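Local coordinates for protein guanylate kinase (Stenotrophomonas maltophilia, PDB 6WCT) that catalyses the ATP-dependent phosphorylation of GMP to GDP and is probably essential for recycling GMP and, indirectly, cGMP, at residues L140-S143 with K144-Q148. Numbering follows the deposited sequence.
Sequences LPPS and KQALQ
Ser-143 is the N-cap of helix 144-152: its OG accepts the amide hydrogen of Ala-146 N over 3.0 Å, with an N-H...O angle of 151°. This is the N-cap bond of a serine three residues ahead of the amide it takes. With chi1 at 70°, OG sits between the backbone N and carbonyl carbon of its own residue and faces the first turn. The same amide also makes a weak, strongly bent bond to Ser-143 O at 3.3 Å, while CB of Gln-145 lies 3.6 Å from Ser-143 OG.

The apolar part pairs two prolines with Ala-146 and Leu-147. The methyl CB of Ala-146 lies against CG and CD of Pro-142, 3.7 Å from each. Pro-141 puts its CB and CG against the branch point and CD2 of Leu-147, the closest pair being CG to Leu-147 CG at 3.9 Å. Leu-147 also packs on Leu-166 and Ala-169 of helix 159-173.

Lys-144 turns away from the loop, and its NZ makes a hydrogen bond to Thr-222 O of the second subunit.

Pro-Pro-Ser thus joins strand 135-140 of the parallel sheet to helix 144-152, with the cap at the junction, where OG gives the Ala-146 amide a straighter acceptor than Ser-143 O. Pro-141 packs on Ala-33 and Pro-142 on Glu-186, both known ADP-binding residues, so the link borders the ADP-binding region, though this chain holds no ADP.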
loop_
_atom_site.group_PDB
_atom_site.type_symbol
_atom_site.label_atom_id
_atom_site.label_comp_id
_atom_site.label_asym_id
_atom_site.label_seq_id
_atom_site.Cartn_x
_atom_site.Cartn_y
_atom_site.Cartn_z
ATOM N N LEU A 140 10.368 7.343 9.949
ATOM C CA LEU A 140 11.619 7.299 10.668
ATOM C C LEU A 140 12.559 8.359 10.124
ATOM O O LEU A 140 12.541 8.642 8.920
ATOM C CB LEU A 140 12.298 5.927 10.545
ATOM C CG LEU A 140 11.615 4.719 11.210
ATOM C CD1 LEU A 140 12.442 3.450 10.986
ATOM C CD2 LEU A 140 11.403 4.971 12.694
ATOM N N PRO A 141 13.337 8.969 11.014
ATOM C CA PRO A 141 14.401 9.863 10.582
ATOM C C PRO A 141 15.546 9.068 9.982
ATOM O O PRO A 141 15.712 7.878 10.282
ATOM C CB PRO A 141 14.824 10.562 11.888
ATOM C CG PRO A 141 14.517 9.560 12.942
ATOM C CD PRO A 141 13.241 8.891 12.482
ATOM N N PRO A 142 16.350 9.682 9.113
ATOM C CA PRO A 142 17.480 8.954 8.511
ATOM C C PRO A 142 18.646 8.722 9.474
ATOM O O PRO A 142 19.600 8.034 9.095
ATOM C CB PRO A 142 17.886 9.847 7.336
ATOM C CG PRO A 142 17.495 11.227 7.788
ATOM C CD PRO A 142 16.241 11.060 8.605
ATOM N N SER A 143 18.627 9.303 10.672
ATOM C CA SER A 143 19.669 9.074 11.670
ATOM C C SER A 143 19.252 9.760 12.964
ATOM O O SER A 143 18.328 10.583 12.981
ATOM C CB SER A 143 21.019 9.607 11.212
ATOM O OG SER A 143 20.978 11.020 11.196
ATOM N N LYS A 144 19.934 9.399 14.058
ATOM C CA LYS A 144 19.717 10.102 15.323
ATOM C C LYS A 144 20.153 11.555 15.198
ATOM O O LYS A 144 19.529 12.460 15.769
ATOM C CB LYS A 144 20.483 9.420 16.462
ATOM C CG LYS A 144 19.989 8.024 16.854
ATOM C CD LYS A 144 21.021 7.268 17.711
ATOM C CE LYS A 144 21.007 7.702 19.174
ATOM N NZ LYS A 144 19.792 7.220 19.889
ATOM N N GLN A 145 21.221 11.793 14.432
ATOM C CA GLN A 145 21.696 13.151 14.192
ATOM C C GLN A 145 20.629 14.001 13.515
ATOM O O GLN A 145 20.464 15.183 13.850
ATOM C CB GLN A 145 22.969 13.115 13.344
ATOM C CG GLN A 145 23.467 14.473 12.901
ATOM C CD GLN A 145 24.087 15.273 14.028
ATOM O OE1 GLN A 145 25.113 14.885 14.598
ATOM N NE2 GLN A 145 23.476 16.409 14.347
ATOM N N ALA A 146 19.903 13.422 12.551
ATOM C CA ALA A 146 18.884 14.184 11.839
ATOM C C ALA A 146 17.832 14.745 12.785
ATOM O O ALA A 146 17.328 15.854 12.560
ATOM C CB ALA A 146 18.236 13.318 10.760
ATOM N N LEU A 147 17.503 14.015 13.852
ATOM C CA LEU A 147 16.542 14.516 14.831
ATOM C C LEU A 147 17.065 15.771 15.514
ATOM O O LEU A 147 16.344 16.766 15.654
ATOM C CB LEU A 147 16.236 13.447 15.879
ATOM C CG LEU A 147 15.213 12.365 15.551
ATOM C CD1 LEU A 147 15.051 11.438 16.753
ATOM C CD2 LEU A 147 13.878 12.956 15.112
ATOM N N GLN A 148 18.324 15.733 15.961
ATOM C CA GLN A 148 18.906 16.894 16.632
ATOM C C GLN A 148 18.904 18.111 15.722
ATOM O O GLN A 148 18.508 19.205 16.139
ATOM C CB GLN A 148 20.331 16.580 17.087
#